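Local atomic coordinates of uncharacterized protein C22E12.03c (Schizosaccharomyces pombe, PDB entry 4QYT), a protein that converts methylglyoxal to D-lactate in a single step without glutathione, and takes part in protecting fission yeast against reactive oxygen species. Residues F20-G25 with T166-G171; Q129-P134 with L158-G163. All coordinates share one frame; numbering follows the deposited sequence. Where two conformers were deposited one is given.

In the fold
Both contacts are largely buried, and both draw on the chain that runs from strand 158-161 into helix 167-178. Interaction 1 packs the start of that helix against helix 17-29 beside the central sheet; it is apolar, with no hydrogen bond between the two segments. Interaction 2 lies at the strand's end, where 129-134 runs alongside 158-163, and its chemistry is more polar: one straight hydrogen bond and CH...O contacts among side-chain packing, with a histidine of the probable active site. The two meet directly, Thr166 OG1 lying 2.7 Å from Ser161 OG in a probable hydrogen bond while the Phe170 ring packs on Ile159. Each also reaches the second subunit.

Interaction 1. Residues F20-G25 with T166-G171; sequences FSAPWG and TAMLFG
Ala167 O accepts the helical hydrogen bond from Gly171 N at 2.9 Å, and across the contact the methyl of Ala22 rests on the same oxygen, with Pro23 CD farther off. Ala22 carries the centre of the contact: its CB points toward the other helix and also meets the Ala167 methyl, CB to CB 3.7 Å. The third group on it is a sulfur. Met168 starts away from the contact, with CG beside the backbone N (chi1 -67°), but its chain bends at chi2 and again at chi3, which carries SD round to 3.6 Å from Ala22 CB. The same side chain packs on Ile18 of the second subunit.

One turn on, Pro23 and Gly171 come together backbone to backbone, their CA atoms 4.3 Å apart. A beta carbon on Gly171 would point at Pro23 and sit tightly against its CA, so the bare glycine lets the helices close. Pro23 has no N-H to bond back to the previous turn, and helix 17-29 is kinked there. Pro23 CG comes obliquely to Phe170 CE2, a loose 4.5 Å; the Phe170 side chain packs on Ile113, Ile159 and Ser161.

The segment axes approach to 8.0 Å and cross at -35°, and small residues, Ala22, Ala167 and Gly171, carry the middle. On the other side of helix 17-29, Phe20 CE1 lies, in one conformer, near the rim of one Trp24 face, and both side chains pack on strands 7-12 and 34-39. Trp24 NE1 bonds to Arg51 O of the second subunit. This is helix-helix packing on one face of the flavodoxin-like alpha/beta sandwich of the DJ-1/PfpI family, at the dimer interface and beside Glu19 of the probable active site.

Interaction 2. Residues Q129-P134 with L158-G163; sequences QITGHP and LITSQG
Ile130 crosses Thr160 at about a right angle, its CG1 3.7 Å from the Thr160 methyl CG2. The next amide, Thr131 N, gives a nearly straight hydrogen bond to Thr160 OG1 (3.0 Å, 172°), a hydroxyl brought there by a chi1 of 61°, between its own N and carbonyl carbon. A valine at Thr160 would probably leave the Thr131 amide without this acceptor. Thr131 sets CG2 against Ser161 CA at 3.6 Å, while its OG1 touches Gln162 CG and bonds to Leu148 O; Gln162 NE2 bonds to Tyr147 OH and Asp149 OD1. Here the chain passes the end of strand 158-161, the rim of the flavodoxin-like sheet where the probable active site lies. Gly132 makes two CH...O contacts: its CA points to Ser161 O (3.5 Å), and its O receives Gln162 CA. At His133, an inferred catalytic residue, Gln162 O sits at the ring edge, 3.4 Å from CD2; ND1 bonds to Ser135 OG and NE2 to Ser190 O of the second subunit. In one conformer, Pro134 CD lies over the rim of one face of that imidazole, 3.6 Å above its plane.

Interaction 1. Residues F20-G25 with T166-G171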
loop_
_atom_site.group_PDB
_atom_site.type_symbol
_atom_site.label_atom_id
_atom_site.label_comp_id
_atom_site.label_asym_id
_atom_site.label_seq_id
_atom_site.Cartn_x
_atom_site.Cartn_y
_atom_site.Cartn_z
ATOM N N PHE A 20 -4.472 4.090 -0.688
ATOM C CA PHE A 20 -3.912 5.187 0.101
ATOM C C PHE A 20 -2.375 5.152 0.068
ATOM O O PHE A 20 -1.727 6.149 -0.212
ATOM C CB PHE A 20 -4.428 5.118 1.552
ATOM C CG PHE A 20 -3.896 6.228 2.442
ATOM C CD1 PHE A 20 -2.585 6.172 2.947
ATOM C CD2 PHE A 20 -4.654 7.363 2.698
ATOM C CE1 PHE A 20 -2.069 7.204 3.724
ATOM C CE2 PHE A 20 -4.149 8.390 3.451
ATOM C CZ PHE A 20 -2.850 8.315 3.935
ATOM N N SER A 21 -1.788 3.987 0.380
ATOM C CA SER A 21 -0.339 3.941 0.618
ATOM C C SER A 21 0.514 4.203 -0.615
ATOM O O SER A 21 1.631 4.690 -0.489
ATOM C CB SER A 21 0.034 2.594 1.250
ATOM O OG SER A 21 -0.641 2.388 2.486
ATOM N N ALA A 22 0.056 3.790 -1.795
ATOM C CA ALA A 22 0.896 3.953 -2.973
ATOM C C ALA A 22 1.170 5.434 -3.303
ATOM O O ALA A 22 2.345 5.837 -3.325
ATOM C CB ALA A 22 0.317 3.181 -4.156
ATOM N N PRO A 23 0.142 6.268 -3.552
ATOM C CA PRO A 23 0.437 7.684 -3.779
ATOM C C PRO A 23 1.153 8.302 -2.593
ATOM O O PRO A 23 2.014 9.163 -2.778
ATOM C CB PRO A 23 -0.937 8.295 -4.076
ATOM C CG PRO A 23 -1.948 7.327 -3.497
ATOM C CD PRO A 23 -1.299 5.987 -3.690
ATOM N N TRP A 24 0.773 7.941 -1.372
ATOM C CA TRP A 24 1.441 8.491 -0.178
ATOM C C TRP A 24 2.950 8.264 -0.251
ATOM O O TRP A 24 3.763 9.187 -0.139
ATOM C CB TRP A 24 0.885 7.830 1.090
ATOM C CG TRP A 24 1.493 8.360 2.342
ATOM C CD1 TRP A 24 2.566 7.823 2.981
ATOM C CD2 TRP A 24 1.157 9.546 3.038
ATOM N NE1 TRP A 24 2.916 8.596 4.034
ATOM C CE2 TRP A 24 2.059 9.652 4.117
ATOM C CE3 TRP A 24 0.167 10.524 2.887
ATOM C CZ2 TRP A 24 1.998 10.692 5.040
ATOM C CZ3 TRP A 24 0.137 11.565 3.807
ATOM C CH2 TRP A 24 1.035 11.616 4.859
ATOM N N GLY A 25 3.337 7.009 -0.454
ATOM C CA GLY A 25 4.736 6.657 -0.450
ATOM C C GLY A 25 5.502 7.224 -1.628
ATOM O O GLY A 25 6.697 7.524 -1.509
ATOM N N THR A 166 -3.363 -1.353 -9.489
ATOM C CA THR A 166 -2.890 -0.239 -10.315
ATOM C C THR A 166 -2.540 0.986 -9.471
ATOM O O THR A 166 -2.210 2.026 -10.055
ATOM C CB THR A 166 -3.911 0.147 -11.380
ATOM O OG1 THR A 166 -5.080 0.681 -10.766
ATOM C CG2 THR A 166 -4.273 -1.019 -12.221
ATOM N N ALA A 167 -2.509 0.853 -8.143
ATOM C CA ALA A 167 -2.264 2.017 -7.295
ATOM C C ALA A 167 -0.875 2.607 -7.490
ATOM O O ALA A 167 -0.712 3.832 -7.444
ATOM C CB ALA A 167 -2.536 1.672 -5.868
ATOM N N MET A 168 0.127 1.761 -7.702
ATOM C CA MET A 168 1.457 2.273 -7.968
ATOM C C MET A 168 1.533 3.022 -9.305
ATOM O O MET A 168 2.060 4.128 -9.389
ATOM C CB MET A 168 2.513 1.159 -7.918
ATOM C CG MET A 168 2.724 0.569 -6.520
ATOM S SD MET A 168 3.408 1.725 -5.321
ATOM C CE MET A 168 5.066 1.833 -5.953
ATOM N N LEU A 169 0.960 2.431 -10.352
ATOM C CA LEU A 169 0.893 3.123 -11.646
ATOM C C LEU A 169 0.142 4.439 -11.563
ATOM O O LEU A 169 0.528 5.446 -12.197
ATOM C CB LEU A 169 0.249 2.227 -12.691
ATOM C CG LEU A 169 1.096 1.035 -13.138
ATOM C CD1 LEU A 169 0.216 0.069 -13.881
ATOM C CD2 LEU A 169 2.285 1.470 -13.986
ATOM N N PHE A 170 -0.914 4.478 -10.765
ATOM C CA PHE A 170 -1.695 5.677 -10.515
ATOM C C PHE A 170 -0.873 6.755 -9.820
ATOM O O PHE A 170 -0.842 7.914 -10.269
ATOM C CB PHE A 170 -2.883 5.251 -9.656
ATOM C CG PHE A 170 -3.684 6.378 -9.054
ATOM C CD1 PHE A 170 -4.464 7.194 -9.855
ATOM C CD2 PHE A 170 -3.732 6.588 -7.694
ATOM C CE1 PHE A 170 -5.271 8.170 -9.306
ATOM C CE2 PHE A 170 -4.553 7.544 -7.118
ATOM C CZ PHE A 170 -5.334 8.333 -7.936
ATOM N N GLY A 171 -0.206 6.398 -8.729
ATOM C CA GLY A 171 0.645 7.381 -8.041
ATOM C C GLY A 171 1.723 7.933 -8.937
ATOM O O GLY A 171 2.025 9.128 -8.916
#

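Interaction 2. Residues Q129-P134 with L158-G163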
loop_
_atom_site.group_PDB
_atom_site.type_symbol
_atom_site.label_atom_id
_atom_site.label_comp_id
_atom_site.label_asym_id
_atom_site.label_seq_id
_atom_site.Cartn_x
_atom_site.Cartn_y
_atom_site.Cartn_z
ATOM N N GLN A 129 -13.754 10.303 -21.209
ATOM C CA GLN A 129 -13.267 8.953 -20.922
ATOM C C GLN A 129 -12.874 8.820 -19.453
ATOM O O GLN A 129 -12.598 9.821 -18.787
ATOM C CB GLN A 129 -12.059 8.645 -21.806
ATOM C CG GLN A 129 -12.372 8.789 -23.294
ATOM C CD GLN A 129 -11.263 8.283 -24.196
ATOM O OE1 GLN A 129 -11.508 7.476 -25.098
ATOM N NE2 GLN A 129 -10.077 8.874 -24.064
ATOM N N ILE A 130 -12.845 7.586 -18.956
ATOM C CA ILE A 130 -12.572 7.335 -17.540
ATOM C C ILE A 130 -12.188 5.885 -17.413
ATOM O O ILE A 130 -12.536 5.050 -18.262
ATOM C CB ILE A 130 -13.794 7.712 -16.664
ATOM C CG1 ILE A 130 -13.355 8.193 -15.272
ATOM C CG2 ILE A 130 -14.852 6.601 -16.656
ATOM C CD1 ILE A 130 -14.473 8.761 -14.436
ATOM N N THR A 131 -11.533 5.556 -16.313
ATOM C CA THR A 131 -11.555 4.176 -15.866
ATOM C C THR A 131 -11.867 4.132 -14.387
ATOM O O THR A 131 -11.989 5.166 -13.753
ATOM C CB THR A 131 -10.260 3.413 -16.213
ATOM O OG1 THR A 131 -10.515 2.013 -16.077
ATOM C CG2 THR A 131 -9.118 3.799 -15.325
ATOM N N GLY A 132 -11.992 2.927 -13.868
ATOM C CA GLY A 132 -12.286 2.722 -12.465
ATOM C C GLY A 132 -12.360 1.237 -12.260
ATOM O O GLY A 132 -11.958 0.403 -13.112
ATOM N N HIS A 133 -12.788 0.821 -11.077
ATOM C CA HIS A 133 -12.792 -0.601 -10.789
ATOM C C HIS A 133 -13.859 -1.259 -11.668
ATOM O O HIS A 133 -14.906 -0.665 -11.881
ATOM C CB HIS A 133 -13.076 -0.822 -9.302
ATOM C CG HIS A 133 -12.761 -2.214 -8.841
ATOM N ND1 HIS A 133 -13.728 -3.183 -8.709
ATOM C CD2 HIS A 133 -11.577 -2.842 -8.627
ATOM C CE1 HIS A 133 -13.157 -4.343 -8.440
ATOM N NE2 HIS A 133 -11.853 -4.157 -8.339
ATOM N N PRO A 134 -13.533 -2.435 -12.257
ATOM C CA PRO A 134 -14.529 -3.149 -13.075
ATOM C C PRO A 134 -15.893 -3.246 -12.405
ATOM O O PRO A 134 -16.914 -3.221 -13.084
ATOM C CB PRO A 134 -13.900 -4.522 -13.259
ATOM C CG PRO A 134 -12.440 -4.216 -13.294
ATOM C CD PRO A 134 -12.233 -3.138 -12.256
ATOM N N LEU A 158 -7.267 15.193 -15.016
ATOM C CA LEU A 158 -7.917 14.143 -14.226
ATOM C C LEU A 158 -7.249 12.803 -14.552
ATOM O O LEU A 158 -7.294 12.341 -15.709
ATOM C CB LEU A 158 -9.392 14.060 -14.562
ATOM C CG LEU A 158 -10.161 12.910 -13.878
ATOM C CD1 LEU A 158 -10.156 13.044 -12.363
ATOM C CD2 LEU A 158 -11.569 12.795 -14.445
ATOM N N ILE A 159 -6.672 12.196 -13.531
ATOM C CA ILE A 159 -6.117 10.865 -13.616
ATOM C C ILE A 159 -7.102 9.922 -12.912
ATOM O O ILE A 159 -7.443 10.130 -11.741
ATOM C CB ILE A 159 -4.751 10.828 -12.887
ATOM C CG1 ILE A 159 -3.701 11.708 -13.595
ATOM C CG2 ILE A 159 -4.247 9.389 -12.771
ATOM C CD1 ILE A 159 -3.809 13.215 -13.414
ATOM N N THR A 160 -7.497 8.853 -13.614
ATOM C CA THR A 160 -8.299 7.797 -12.999
ATOM C C THR A 160 -7.636 6.437 -13.191
ATOM O O THR A 160 -6.791 6.262 -14.072
ATOM C CB THR A 160 -9.753 7.812 -13.515
ATOM O OG1 THR A 160 -9.792 7.602 -14.928
ATOM C CG2 THR A 160 -10.472 9.063 -13.118
ATOM N N SER A 161 -7.931 5.515 -12.279
ATOM C CA SER A 161 -7.270 4.221 -12.270
ATOM C C SER A 161 -8.138 3.150 -11.630
ATOM O O SER A 161 -9.148 3.443 -11.036
ATOM C CB SER A 161 -5.946 4.365 -11.553
ATOM O OG SER A 161 -5.096 3.262 -11.635
ATOM N N GLN A 162 -7.800 1.890 -11.872
ATOM C CA GLN A 162 -8.745 0.797 -11.674
ATOM C C GLN A 162 -8.830 0.224 -10.257
ATOM O O GLN A 162 -9.931 -0.094 -9.789
ATOM C CB GLN A 162 -8.415 -0.335 -12.643
ATOM C CG GLN A 162 -8.632 0.070 -14.102
ATOM C CD GLN A 162 -8.518 -1.081 -15.058
ATOM O OE1 GLN A 162 -7.507 -1.778 -15.096
ATOM N NE2 GLN A 162 -9.572 -1.293 -15.849
ATOM N N GLY A 163 -7.719 -0.053 -9.591
ATOM C CA GLY A 163 -7.823 -0.865 -8.392
ATOM C C GLY A 163 -6.552 -0.967 -7.615
ATOM O O GLY A 163 -5.566 -0.314 -7.925
#